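Local structure of Hpy188I (3OQG) at residues K15-L26 with Y116-K127; N65-Y73 with I84-R94. The protein is a dimeric restriction endonuclease of the GIY-YIG nuclease family that binds double-stranded DNA at its recognition sequence and cleaves it. One frame throughout, in Å; residues are numbered along the deposited sequence.

Interaction 1: residues K15-L26 with Y116-K127. With nucleotides of chain C.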
loop_
_atom_site.group_PDB
_atom_site.type_symbol
_atom_site.label_atom_id
_atom_site.label_comp_id
_atom_site.label_asym_id
_atom_site.label_seq_id
_atom_site.Cartn_x
_atom_site.Cartn_y
_atom_site.Cartn_z
ATOM N N LYS A 15 15.263 -10.262 -2.829
ATOM C CA LYS A 15 14.574 -11.491 -2.411
ATOM C C LYS A 15 13.403 -11.836 -3.321
ATOM O O LYS A 15 13.184 -13.002 -3.644
ATOM C CB LYS A 15 14.057 -11.390 -0.963
ATOM C CG LYS A 15 13.361 -12.663 -0.445
ATOM C CD LYS A 15 12.546 -12.388 0.815
ATOM C CE LYS A 15 11.740 -13.603 1.279
ATOM N NZ LYS A 15 10.846 -14.201 0.208
ATOM N N SER A 16 12.647 -10.822 -3.743
ATOM C CA SER A 16 11.429 -11.063 -4.523
ATOM C C SER A 16 11.717 -11.690 -5.893
ATOM O O SER A 16 10.804 -12.222 -6.502
ATOM C CB SER A 16 10.637 -9.756 -4.718
ATOM O OG SER A 16 11.391 -8.819 -5.474
ATOM N N ASP A 17 12.971 -11.600 -6.361
ATOM C CA ASP A 17 13.390 -12.234 -7.631
ATOM C C ASP A 17 13.376 -13.761 -7.522
ATOM O O ASP A 17 13.308 -14.442 -8.547
ATOM C CB ASP A 17 14.817 -11.854 -8.025
ATOM C CG ASP A 17 14.996 -10.404 -8.465
ATOM O OD1 ASP A 17 14.014 -9.670 -8.682
ATOM O OD2 ASP A 17 16.190 -10.028 -8.628
ATOM N N ILE A 18 13.484 -14.296 -6.305
ATOM C CA ILE A 18 13.669 -15.730 -6.104
ATOM C C ILE A 18 12.340 -16.399 -5.853
ATOM O O ILE A 18 11.772 -16.329 -4.750
ATOM C CB ILE A 18 14.640 -16.067 -4.945
ATOM C CG1 ILE A 18 15.987 -15.373 -5.141
ATOM C CG2 ILE A 18 14.827 -17.592 -4.865
ATOM C CD1 ILE A 18 16.827 -15.309 -3.853
ATOM N N ILE A 19 11.825 -17.022 -6.898
ATOM C CA ILE A 19 10.520 -17.676 -6.832
ATOM C C ILE A 19 10.719 -19.075 -6.225
ATOM O O ILE A 19 11.670 -19.783 -6.563
ATOM C CB ILE A 19 9.880 -17.770 -8.220
ATOM C CG1 ILE A 19 9.737 -16.377 -8.858
ATOM C CG2 ILE A 19 8.545 -18.511 -8.134
ATOM C CD1 ILE A 19 9.046 -15.348 -7.989
ATOM N N LEU A 20 9.862 -19.454 -5.289
ATOM C CA LEU A 20 9.938 -20.800 -4.709
ATOM C C LEU A 20 9.575 -21.837 -5.766
ATOM O O LEU A 20 8.696 -21.593 -6.592
ATOM C CB LEU A 20 9.041 -20.902 -3.485
ATOM C CG LEU A 20 9.305 -19.865 -2.387
ATOM C CD1 LEU A 20 8.587 -20.288 -1.095
ATOM C CD2 LEU A 20 10.819 -19.647 -2.136
ATOM N N LYS A 21 10.252 -22.993 -5.723
ATOM C CA LYS A 21 10.146 -23.960 -6.825
ATOM C C LYS A 21 9.288 -25.185 -6.510
ATOM O O LYS A 21 8.793 -25.843 -7.431
ATOM C CB LYS A 21 11.529 -24.362 -7.383
ATOM C CG LYS A 21 12.590 -24.718 -6.347
ATOM C CD LYS A 21 14.005 -24.784 -6.946
ATOM C CE LYS A 21 14.409 -26.186 -7.339
ATOM N NZ LYS A 21 15.755 -26.199 -7.975
ATOM N N SER A 22 9.072 -25.474 -5.230
ATOM C CA SER A 22 8.285 -26.632 -4.827
ATOM C C SER A 22 7.982 -26.579 -3.348
ATOM O O SER A 22 8.541 -25.762 -2.623
ATOM C CB SER A 22 9.028 -27.934 -5.121
ATOM O OG SER A 22 10.021 -28.188 -4.155
ATOM N N VAL A 23 7.109 -27.481 -2.899
ATOM C CA VAL A 23 6.813 -27.636 -1.471
ATOM C C VAL A 23 8.070 -27.881 -0.623
ATOM O O VAL A 23 8.105 -27.473 0.531
ATOM C CB VAL A 23 5.800 -28.784 -1.193
ATOM C CG1 VAL A 23 4.393 -28.355 -1.554
ATOM C CG2 VAL A 23 6.190 -30.050 -1.942
ATOM N N ASP A 24 9.091 -28.535 -1.184
ATOM C CA ASP A 24 10.362 -28.748 -0.465
ATOM C C ASP A 24 10.934 -27.428 0.043
ATOM O O ASP A 24 11.656 -27.407 1.045
ATOM C CB ASP A 24 11.413 -29.454 -1.350
ATOM C CG ASP A 24 12.739 -29.734 -0.613
ATOM O OD1 ASP A 24 12.737 -30.490 0.383
ATOM O OD2 ASP A 24 13.790 -29.203 -1.047
ATOM N N ASP A 25 10.626 -26.327 -0.637
ATOM C CA ASP A 25 11.130 -25.010 -0.213
ATOM C C ASP A 25 10.523 -24.552 1.112
ATOM O O ASP A 25 11.054 -23.631 1.756
ATOM C CB ASP A 25 10.906 -23.946 -1.291
ATOM C CG ASP A 25 11.893 -24.066 -2.445
ATOM O OD1 ASP A 25 12.907 -24.779 -2.305
ATOM O OD2 ASP A 25 11.676 -23.426 -3.489
ATOM N N LEU A 26 9.442 -25.203 1.527
ATOM C CA LEU A 26 8.774 -24.890 2.787
ATOM C C LEU A 26 9.201 -25.763 3.960
ATOM O O LEU A 26 8.658 -25.644 5.036
ATOM C CB LEU A 26 7.270 -25.020 2.609
ATOM C CG LEU A 26 6.693 -24.167 1.468
ATOM C CD1 LEU A 26 5.199 -24.359 1.343
ATOM C CD2 LEU A 26 7.015 -22.688 1.624
ATOM N N TYR A 116 4.053 -10.428 -7.369
ATOM C CA TYR A 116 4.850 -11.269 -8.278
ATOM C C TYR A 116 5.465 -12.480 -7.572
ATOM O O TYR A 116 5.297 -13.616 -8.010
ATOM C CB TYR A 116 5.931 -10.429 -8.922
ATOM C CG TYR A 116 6.947 -11.216 -9.689
ATOM C CD1 TYR A 116 6.648 -11.792 -10.915
ATOM C CD2 TYR A 116 8.227 -11.406 -9.168
ATOM C CE1 TYR A 116 7.628 -12.537 -11.619
ATOM C CE2 TYR A 116 9.197 -12.125 -9.865
ATOM C CZ TYR A 116 8.896 -12.701 -11.066
ATOM O OH TYR A 116 9.904 -13.407 -11.730
ATOM N N PHE A 117 6.178 -12.236 -6.483
ATOM C CA PHE A 117 6.798 -13.319 -5.728
ATOM C C PHE A 117 5.740 -14.333 -5.238
ATOM O O PHE A 117 5.922 -15.543 -5.363
ATOM C CB PHE A 117 7.624 -12.769 -4.561
ATOM C CG PHE A 117 7.963 -13.824 -3.532
ATOM C CD1 PHE A 117 8.938 -14.769 -3.793
ATOM C CD2 PHE A 117 7.222 -13.930 -2.362
ATOM C CE1 PHE A 117 9.202 -15.789 -2.879
ATOM C CE2 PHE A 117 7.479 -14.950 -1.450
ATOM C CZ PHE A 117 8.470 -15.880 -1.710
ATOM N N VAL A 118 4.648 -13.848 -4.664
ATOM C CA VAL A 118 3.623 -14.750 -4.139
ATOM C C VAL A 118 2.887 -15.517 -5.242
ATOM O O VAL A 118 2.782 -16.743 -5.171
ATOM C CB VAL A 118 2.647 -14.027 -3.180
ATOM C CG1 VAL A 118 1.523 -14.997 -2.743
ATOM C CG2 VAL A 118 3.383 -13.478 -1.973
ATOM N N LEU A 119 2.398 -14.838 -6.279
ATOM C CA LEU A 119 1.649 -15.552 -7.310
ATOM C C LEU A 119 2.559 -16.609 -7.972
ATOM O O LEU A 119 2.159 -17.764 -8.144
ATOM C CB LEU A 119 1.133 -14.589 -8.356
ATOM C CG LEU A 119 0.397 -15.268 -9.515
ATOM C CD1 LEU A 119 -0.870 -15.899 -8.992
ATOM C CD2 LEU A 119 0.080 -14.281 -10.649
ATOM N N GLN A 120 3.774 -16.212 -8.332
ATOM C CA GLN A 120 4.658 -17.113 -9.082
ATOM C C GLN A 120 5.075 -18.289 -8.205
ATOM O O GLN A 120 5.155 -19.423 -8.691
ATOM C CB GLN A 120 5.872 -16.401 -9.657
ATOM C CG GLN A 120 5.538 -15.330 -10.694
ATOM C CD GLN A 120 4.676 -15.850 -11.817
ATOM O OE1 GLN A 120 4.906 -16.958 -12.348
ATOM N NE2 GLN A 120 3.685 -15.056 -12.210
ATOM N N SER A 121 5.312 -18.023 -6.923
ATOM C CA SER A 121 5.681 -19.102 -5.986
ATOM C C SER A 121 4.532 -20.080 -5.802
ATOM O O SER A 121 4.731 -21.294 -5.857
ATOM C CB SER A 121 6.116 -18.540 -4.628
ATOM O OG SER A 121 7.364 -17.861 -4.740
ATOM N N LEU A 122 3.328 -19.562 -5.595
ATOM C CA LEU A 122 2.159 -20.431 -5.440
ATOM C C LEU A 122 1.844 -21.235 -6.703
ATOM O O LEU A 122 1.455 -22.399 -6.614
ATOM C CB LEU A 122 0.944 -19.619 -4.971
ATOM C CG LEU A 122 1.048 -18.949 -3.593
ATOM C CD1 LEU A 122 -0.296 -18.355 -3.135
ATOM C CD2 LEU A 122 1.631 -19.808 -2.488
ATOM N N LEU A 123 1.991 -20.623 -7.876
ATOM C CA LEU A 123 1.785 -21.337 -9.133
ATOM C C LEU A 123 2.808 -22.469 -9.310
ATOM O O LEU A 123 2.476 -23.571 -9.765
ATOM C CB LEU A 123 1.840 -20.354 -10.332
ATOM C CG LEU A 123 0.674 -19.374 -10.507
ATOM C CD1 LEU A 123 0.936 -18.460 -11.729
ATOM C CD2 LEU A 123 -0.680 -20.087 -10.598
ATOM N N LYS A 124 4.065 -22.193 -8.965
ATOM C CA LYS A 124 5.157 -23.162 -9.138
ATOM C C LYS A 124 5.056 -24.324 -8.166
ATOM O O LYS A 124 5.253 -25.489 -8.550
ATOM C CB LYS A 124 6.508 -22.462 -9.012
ATOM C CG LYS A 124 7.730 -23.303 -9.273
ATOM C CD LYS A 124 7.851 -23.804 -10.718
ATOM C CE LYS A 124 9.101 -24.684 -10.907
ATOM N NZ LYS A 124 9.006 -25.993 -10.160
ATOM N N ILE A 125 4.751 -24.015 -6.906
ATOM C CA ILE A 125 4.557 -25.045 -5.882
ATOM C C ILE A 125 3.340 -25.885 -6.271
ATOM O O ILE A 125 3.321 -27.117 -6.116
ATOM C CB ILE A 125 4.355 -24.401 -4.513
ATOM C CG1 ILE A 125 5.661 -23.727 -4.028
ATOM C CG2 ILE A 125 3.815 -25.425 -3.494
ATOM C CD1 ILE A 125 5.445 -22.835 -2.811
ATOM N N ASN A 126 2.342 -25.196 -6.820
ATOM C CA ASN A 126 1.184 -25.833 -7.454
ATOM C C ASN A 126 0.416 -26.737 -6.493
ATOM O O ASN A 126 -0.045 -27.848 -6.850
ATOM C CB ASN A 126 1.614 -26.559 -8.721
ATOM C CG ASN A 126 0.461 -26.832 -9.670
ATOM O OD1 ASN A 126 -0.568 -26.137 -9.665
ATOM N ND2 ASN A 126 0.643 -27.837 -10.525
ATOM N N LYS A 127 0.229 -26.219 -5.277
ATOM C CA LYS A 127 -0.633 -26.846 -4.294
ATOM C C LYS A 127 -1.770 -25.913 -3.899
ATOM O O LYS A 127 -1.655 -24.685 -3.980
ATOM C CB LYS A 127 0.153 -27.209 -3.028
ATOM C CG LYS A 127 1.342 -28.134 -3.234
ATOM C CD LYS A 127 0.934 -29.504 -3.717
ATOM C CE LYS A 127 2.140 -30.399 -4.000
ATOM N NZ LYS A 127 1.695 -31.789 -4.350
ATOM P P DC C 4 12.096 -6.862 -2.571
ATOM O OP1 DC C 4 12.480 -8.226 -2.122
ATOM O OP2 DC C 4 11.579 -6.655 -3.944
ATOM O "O5'" DC C 4 11.033 -6.283 -1.540
ATOM C "C5'" DC C 4 11.352 -6.194 -0.154
ATOM C "C4'" DC C 4 10.125 -5.853 0.660
ATOM O "O4'" DC C 4 9.696 -4.495 0.371
ATOM C "C3'" DC C 4 8.906 -6.738 0.402
ATOM O "O3'" DC C 4 8.178 -6.923 1.618
ATOM C "C2'" DC C 4 8.090 -5.918 -0.583
ATOM C "C1'" DC C 4 8.347 -4.499 -0.088
ATOM N N1 DC C 4 8.219 -3.472 -1.143
ATOM C C2 DC C 4 7.224 -2.492 -1.028
ATOM O O2 DC C 4 6.494 -2.482 -0.026
ATOM N N3 DC C 4 7.085 -1.576 -2.015
ATOM C C4 DC C 4 7.889 -1.607 -3.077
ATOM N N4 DC C 4 7.698 -0.686 -4.035
ATOM C C5 DC C 4 8.921 -2.579 -3.211
ATOM C C6 DC C 4 9.049 -3.482 -2.228
HETATM O O HOH W 1 12.398 -13.416 -10.876
HETATM O O HOH W 2 5.360 -28.616 -4.926
#
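A serine hydroxyl joins the loop to the helix: Leu-20 N donates to Ser-121 OG at 3.0 Å in a nearly straight bond, and Ser-121 OG in turn donates to Phe-117 O. Ser-121 N also reaches Phe-117 O, from the opposite face of that carbonyl's plane, so two donors grip one oxygen. On either side of this pair of bonds 15-26 runs along the C-terminal part of helix 113-125 and the two residues after it. Phe-117 receives Ile-18 O in its ring plane, 3.2 Å from CE1, while Lys-15 NZ sits over one face in a cation-pi contact, 3.9 Å from the ring centroid and 28° off the ring normal, and also bonds to Ile-175 O of the second subunit. Ile-19 lays CG2 against Ser-121 N and Gln-120 C and turns CD1 to Tyr-116 CE2 at 3.7 Å. Lys-124 bends at chi2 (65°) and again at chi4, which carries NZ back to Lys-21 O at 2.7 Å, in the carbonyl plane and on a lone pair. Ile-125 packs against Val-23 and Leu-20, and a water links Val-23 N to Ile-125 O. Ser-16 uses both N and OG on the DC4 phosphate of chain C. Between its 3-10 turns, 15-17 and 23-26, the segment is thus held by hydrogen bonds at Leu-20 N and Lys-21 O together with apolar packing, consistent with a course that is set where Ser-16 meets the phosphate.

Interaction 2: residues N65-Y73 with I84-R94. With nucleotides of chain C.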
loop_
_atom_site.group_PDB
_atom_site.type_symbol
_atom_site.label_atom_id
_atom_site.label_comp_id
_atom_site.label_asym_id
_atom_site.label_seq_id
_atom_site.Cartn_x
_atom_site.Cartn_y
_atom_site.Cartn_z
ATOM N N ASN A 65 -18.321 -14.722 5.662
ATOM C CA ASN A 65 -17.200 -13.773 5.772
ATOM C C ASN A 65 -16.470 -13.437 4.481
ATOM O O ASN A 65 -15.491 -12.683 4.487
ATOM C CB ASN A 65 -16.193 -14.286 6.806
ATOM C CG ASN A 65 -16.595 -13.954 8.198
ATOM O OD1 ASN A 65 -17.131 -12.873 8.445
ATOM N ND2 ASN A 65 -16.341 -14.864 9.132
HETATM N N MSE A 66 -16.949 -13.952 3.361
HETATM C CA MSE A 66 -16.279 -13.710 2.088
HETATM C C MSE A 66 -16.336 -12.252 1.617
HETATM O O MSE A 66 -15.484 -11.833 0.831
HETATM C CB MSE A 66 -16.834 -14.638 0.997
HETATM C CG MSE A 66 -16.529 -16.095 1.247
HETATM SE SE MSE A 66 -14.628 -16.531 1.360
HETATM C CE MSE A 66 -14.013 -15.874 -0.412
ATOM N N LYS A 67 -17.344 -11.500 2.057
ATOM C CA LYS A 67 -17.443 -10.069 1.720
ATOM C C LYS A 67 -17.052 -9.153 2.912
ATOM O O LYS A 67 -17.136 -7.935 2.814
ATOM C CB LYS A 67 -18.837 -9.735 1.129
ATOM C CG LYS A 67 -19.081 -10.387 -0.264
ATOM C CD LYS A 67 -20.454 -10.025 -0.924
ATOM C CE LYS A 67 -20.485 -10.447 -2.416
ATOM N NZ LYS A 67 -21.724 -10.018 -3.180
ATOM N N ASN A 68 -16.620 -9.759 4.020
ATOM C CA ASN A 68 -16.143 -9.021 5.195
ATOM C C ASN A 68 -14.807 -8.338 4.922
ATOM O O ASN A 68 -13.910 -8.943 4.344
ATOM C CB ASN A 68 -15.977 -9.950 6.401
ATOM C CG ASN A 68 -17.181 -9.951 7.325
ATOM O OD1 ASN A 68 -18.288 -9.580 6.938
ATOM N ND2 ASN A 68 -16.962 -10.377 8.562
ATOM N N GLU A 69 -14.684 -7.087 5.365
ATOM C CA GLU A 69 -13.497 -6.252 5.097
ATOM C C GLU A 69 -12.642 -6.084 6.345
ATOM O O GLU A 69 -13.180 -5.869 7.423
ATOM C CB GLU A 69 -13.967 -4.866 4.661
ATOM C CG GLU A 69 -14.822 -4.867 3.432
ATOM C CD GLU A 69 -15.185 -3.477 2.977
ATOM O OE1 GLU A 69 -15.765 -2.715 3.783
ATOM O OE2 GLU A 69 -14.886 -3.152 1.810
ATOM N N GLY A 70 -11.315 -6.122 6.206
ATOM C CA GLY A 70 -10.422 -5.894 7.329
ATOM C C GLY A 70 -10.088 -7.186 8.039
ATOM O O GLY A 70 -10.792 -7.607 8.971
ATOM N N LEU A 71 -9.028 -7.842 7.582
ATOM C CA LEU A 71 -8.630 -9.136 8.126
ATOM C C LEU A 71 -7.109 -9.277 8.166
ATOM O O LEU A 71 -6.381 -8.638 7.397
ATOM C CB LEU A 71 -9.210 -10.294 7.302
ATOM C CG LEU A 71 -8.711 -10.517 5.864
ATOM C CD1 LEU A 71 -8.959 -11.992 5.405
ATOM C CD2 LEU A 71 -9.400 -9.527 4.942
ATOM N N VAL A 72 -6.651 -10.126 9.075
ATOM C CA VAL A 72 -5.342 -10.720 8.995
ATOM C C VAL A 72 -5.540 -12.129 8.443
ATOM O O VAL A 72 -6.486 -12.837 8.824
ATOM C CB VAL A 72 -4.625 -10.756 10.360
ATOM C CG1 VAL A 72 -3.223 -11.355 10.207
ATOM C CG2 VAL A 72 -4.561 -9.364 10.972
ATOM N N TYR A 73 -4.688 -12.518 7.495
ATOM C CA TYR A 73 -4.750 -13.862 6.923
ATOM C C TYR A 73 -3.428 -14.598 7.002
ATOM O O TYR A 73 -2.350 -13.982 7.101
ATOM C CB TYR A 73 -5.249 -13.825 5.478
ATOM C CG TYR A 73 -4.385 -13.021 4.545
ATOM C CD1 TYR A 73 -4.683 -11.705 4.263
ATOM C CD2 TYR A 73 -3.274 -13.598 3.921
ATOM C CE1 TYR A 73 -3.878 -10.949 3.385
ATOM C CE2 TYR A 73 -2.497 -12.893 3.035
ATOM C CZ TYR A 73 -2.782 -11.572 2.777
ATOM O OH TYR A 73 -1.993 -10.856 1.925
ATOM N N ILE A 84 1.915 -14.452 6.353
ATOM C CA ILE A 84 0.915 -13.757 7.139
ATOM C C ILE A 84 0.800 -12.391 6.497
ATOM O O ILE A 84 1.816 -11.763 6.210
ATOM C CB ILE A 84 1.301 -13.618 8.617
ATOM C CG1 ILE A 84 1.512 -15.000 9.254
ATOM C CG2 ILE A 84 0.235 -12.802 9.378
ATOM C CD1 ILE A 84 2.284 -14.972 10.564
ATOM N N GLY A 85 -0.430 -11.969 6.210
ATOM C CA GLY A 85 -0.694 -10.659 5.620
ATOM C C GLY A 85 -1.960 -10.027 6.143
ATOM O O GLY A 85 -2.625 -10.573 7.014
ATOM N N HIS A 86 -2.306 -8.864 5.607
ATOM C CA HIS A 86 -3.551 -8.232 5.974
ATOM C C HIS A 86 -4.164 -7.533 4.766
ATOM O O HIS A 86 -3.482 -7.233 3.757
ATOM C CB HIS A 86 -3.334 -7.223 7.112
ATOM C CG HIS A 86 -2.854 -5.888 6.626
ATOM N ND1 HIS A 86 -1.532 -5.635 6.326
ATOM C CD2 HIS A 86 -3.534 -4.766 6.296
ATOM C CE1 HIS A 86 -1.411 -4.393 5.894
ATOM N NE2 HIS A 86 -2.614 -3.852 5.839
ATOM N N SER A 87 -5.444 -7.228 4.904
ATOM C CA SER A 87 -6.167 -6.451 3.921
ATOM C C SER A 87 -7.298 -5.662 4.561
ATOM O O SER A 87 -8.022 -6.194 5.417
ATOM C CB SER A 87 -6.760 -7.336 2.846
ATOM O OG SER A 87 -7.397 -6.547 1.845
ATOM N N ILE A 88 -7.475 -4.415 4.126
ATOM C CA ILE A 88 -8.665 -3.632 4.494
ATOM C C ILE A 88 -9.865 -3.968 3.594
ATOM O O ILE A 88 -10.959 -3.471 3.812
ATOM C CB ILE A 88 -8.397 -2.106 4.485
ATOM C CG1 ILE A 88 -8.186 -1.587 3.042
ATOM C CG2 ILE A 88 -7.203 -1.818 5.407
ATOM C CD1 ILE A 88 -8.076 -0.083 2.870
ATOM N N THR A 89 -9.628 -4.779 2.568
ATOM C CA THR A 89 -10.688 -5.212 1.651
ATOM C C THR A 89 -11.097 -6.651 2.009
ATOM O O THR A 89 -10.493 -7.259 2.900
ATOM C CB THR A 89 -10.206 -5.114 0.161
ATOM O OG1 THR A 89 -9.272 -6.160 -0.118
ATOM C CG2 THR A 89 -9.574 -3.738 -0.119
ATOM N N PRO A 90 -12.118 -7.211 1.325
ATOM C CA PRO A 90 -12.368 -8.653 1.475
ATOM C C PRO A 90 -11.258 -9.503 0.870
ATOM O O PRO A 90 -10.489 -9.015 0.046
ATOM C CB PRO A 90 -13.686 -8.872 0.696
ATOM C CG PRO A 90 -14.283 -7.523 0.563
ATOM C CD PRO A 90 -13.101 -6.600 0.419
ATOM N N ILE A 91 -11.156 -10.767 1.286
ATOM C CA ILE A 91 -10.137 -11.665 0.742
ATOM C C ILE A 91 -10.153 -11.724 -0.788
ATOM O O ILE A 91 -9.105 -11.896 -1.436
ATOM C CB ILE A 91 -10.257 -13.097 1.352
ATOM C CG1 ILE A 91 -9.016 -13.927 1.020
ATOM C CG2 ILE A 91 -11.630 -13.766 1.004
ATOM C CD1 ILE A 91 -7.681 -13.344 1.562
ATOM N N THR A 92 -11.340 -11.619 -1.370
ATOM C CA THR A 92 -11.490 -11.766 -2.806
ATOM C C THR A 92 -10.688 -10.687 -3.542
ATOM O O THR A 92 -10.018 -10.977 -4.525
ATOM C CB THR A 92 -12.976 -11.718 -3.225
ATOM O OG1 THR A 92 -13.598 -10.537 -2.705
ATOM C CG2 THR A 92 -13.699 -12.950 -2.698
ATOM N N LYS A 93 -10.775 -9.449 -3.063
ATOM C CA LYS A 93 -10.012 -8.340 -3.649
ATOM C C LYS A 93 -8.499 -8.508 -3.428
ATOM O O LYS A 93 -7.677 -8.205 -4.318
ATOM C CB LYS A 93 -10.519 -6.992 -3.122
ATOM C CG LYS A 93 -11.909 -6.618 -3.642
ATOM C CD LYS A 93 -12.180 -5.165 -3.315
ATOM C CE LYS A 93 -13.597 -4.776 -3.542
ATOM N NZ LYS A 93 -13.772 -3.336 -3.160
ATOM N N ARG A 94 -8.107 -8.983 -2.248
ATOM C CA ARG A 94 -6.695 -9.222 -1.994
ATOM C C ARG A 94 -6.155 -10.296 -2.934
ATOM O O ARG A 94 -5.038 -10.187 -3.422
ATOM C CB ARG A 94 -6.413 -9.592 -0.527
ATOM C CG ARG A 94 -4.914 -9.804 -0.217
ATOM C CD ARG A 94 -4.106 -8.510 -0.422
ATOM N NE ARG A 94 -2.648 -8.619 -0.314
ATOM C CZ ARG A 94 -1.816 -8.792 -1.341
ATOM N NH1 ARG A 94 -2.269 -8.933 -2.556
ATOM N NH2 ARG A 94 -0.498 -8.788 -1.138
ATOM P P DG C 6 0.623 -7.703 2.352
ATOM O OP1 DG C 6 0.108 -8.292 3.605
ATOM O OP2 DG C 6 1.021 -8.585 1.223
ATOM O "O5'" DG C 6 -0.432 -6.632 1.832
ATOM C "C5'" DG C 6 -0.526 -5.371 2.489
ATOM C "C4'" DG C 6 -1.217 -4.360 1.607
ATOM O "O4'" DG C 6 -0.436 -4.087 0.418
ATOM C "C3'" DG C 6 -2.603 -4.788 1.117
ATOM O "O3'" DG C 6 -3.526 -3.729 1.362
ATOM C "C2'" DG C 6 -2.412 -4.985 -0.375
ATOM C "C1'" DG C 6 -1.349 -3.947 -0.651
ATOM N N9 DG C 6 -0.636 -4.105 -1.915
ATOM C C8 DG C 6 0.140 -5.163 -2.331
ATOM N N7 DG C 6 0.584 -5.023 -3.553
ATOM C C5 DG C 6 0.088 -3.788 -3.961
ATOM C C6 DG C 6 0.219 -3.100 -5.199
ATOM O O6 DG C 6 0.814 -3.461 -6.227
ATOM N N1 DG C 6 -0.451 -1.874 -5.173
ATOM C C2 DG C 6 -1.161 -1.386 -4.105
ATOM N N2 DG C 6 -1.757 -0.193 -4.270
ATOM N N3 DG C 6 -1.289 -2.017 -2.954
ATOM C C4 DG C 6 -0.650 -3.204 -2.955
ATOM P P DA C 7 -5.061 -3.898 0.960
ATOM O OP1 DA C 7 -5.861 -3.534 2.149
ATOM O OP2 DA C 7 -5.269 -5.220 0.310
ATOM O "O5'" DA C 7 -5.278 -2.777 -0.149
ATOM C "C5'" DA C 7 -4.973 -1.415 0.150
ATOM C "C4'" DA C 7 -5.448 -0.503 -0.958
ATOM O "O4'" DA C 7 -4.646 -0.699 -2.145
ATOM C "C3'" DA C 7 -6.902 -0.676 -1.385
ATOM O "O3'" DA C 7 -7.505 0.611 -1.559
ATOM C "C2'" DA C 7 -6.807 -1.431 -2.700
ATOM C "C1'" DA C 7 -5.460 -1.010 -3.262
ATOM N N9 DA C 7 -4.789 -2.069 -4.018
ATOM C C8 DA C 7 -4.364 -3.287 -3.538
ATOM N N7 DA C 7 -3.804 -4.048 -4.445
ATOM C C5 DA C 7 -3.858 -3.283 -5.603
ATOM C C6 DA C 7 -3.436 -3.531 -6.922
ATOM N N6 DA C 7 -2.848 -4.669 -7.316
ATOM N N1 DA C 7 -3.642 -2.561 -7.837
ATOM C C2 DA C 7 -4.234 -1.420 -7.442
ATOM N N3 DA C 7 -4.674 -1.073 -6.240
ATOM C C4 DA C 7 -4.457 -2.059 -5.352
HETATM O O HOH W 3 -12.955 -11.450 3.433
HETATM O O HOH W 4 -16.031 -10.484 -2.032
HETATM O O HOH W 5 -12.607 -1.939 1.979
HETATM O O HOH W 6 -13.495 -3.318 -0.418
#
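Gly-85 lies over one face of the Tyr-73 ring, its CA 3.9 Å from the ring centroid in a CH-pi contact, while Ser-87 N approaches near the ring plane at the edge. The Arg-94 guanidinium is turned 79° from that ring; DG6 C2' of chain C covers one of its faces, and the DG6 phosphorus lies in its plane at the edge, where NH2 donates to OP2 at 2.8 Å. The sequences around Gly-70 to Tyr-73 and Ile-84 to Gly-85 are consistent with the two halves of the GIY-YIG motif, paired here as neighbouring antiparallel strands of a hairpin. Tyr-73 with Gly-85 and Leu-71 with Ser-87 form hydrogen-bonded pairs, and Val-72 faces His-86 between them. Tyr-73 N meets Gly-85 O from 36° above the carbonyl plane, though its N-H points nearly straight at the oxygen. Chi1 of 60° places the Tyr-73 ring between its own N and carbonyl carbon, folding it across Gly-85; its OH bonds to Tyr-98. Gly-70 and Leu-71 both oppose Ser-87 in a G1 beta bulge. His-86, which binds calcium in another structure of this protein, donates its N to DG6 OP1, and its ND1 is hydrogen-bonded to Glu-159 OE2 of the second subunit. Beyond the strands, Glu-69 lies alongside Pro-90, and selenomethionine Met-66 presses CE onto Ile-91 CG2, a tight 3.5 Å. A water accepts from Ile-91 N and donates to the backbone O of Asn-65 and of Asn-68. Ser-87 OG accepts from Thr-89 N at 2.9 Å, an ST turn, and donates to OP2 of DA7 of chain C, whose OP1 takes Ile-88 N at 2.7 Å.

Overall arrangement
Interaction 2 is the inner contact, about 7 Å from the centre of the chain and mostly buried, whereas interaction 1 lies about 15 Å out and only partly buried. Along the chain, interaction 2 is nested inside the loop that interaction 1 closes; the two do not touch, their nearest atoms being about 6 Å apart. They nonetheless serve the same hairpin: residues 65-73 and 84-94 hold its open end, while 15-26 and 116-127 pack on its turn end, at Ile-77 and Phe-82. Paired backbone bonds dominate interaction 2; interaction 1 relies on isolated bonds and apolar packing against a helix. Both meet chain C phosphates and the second subunit.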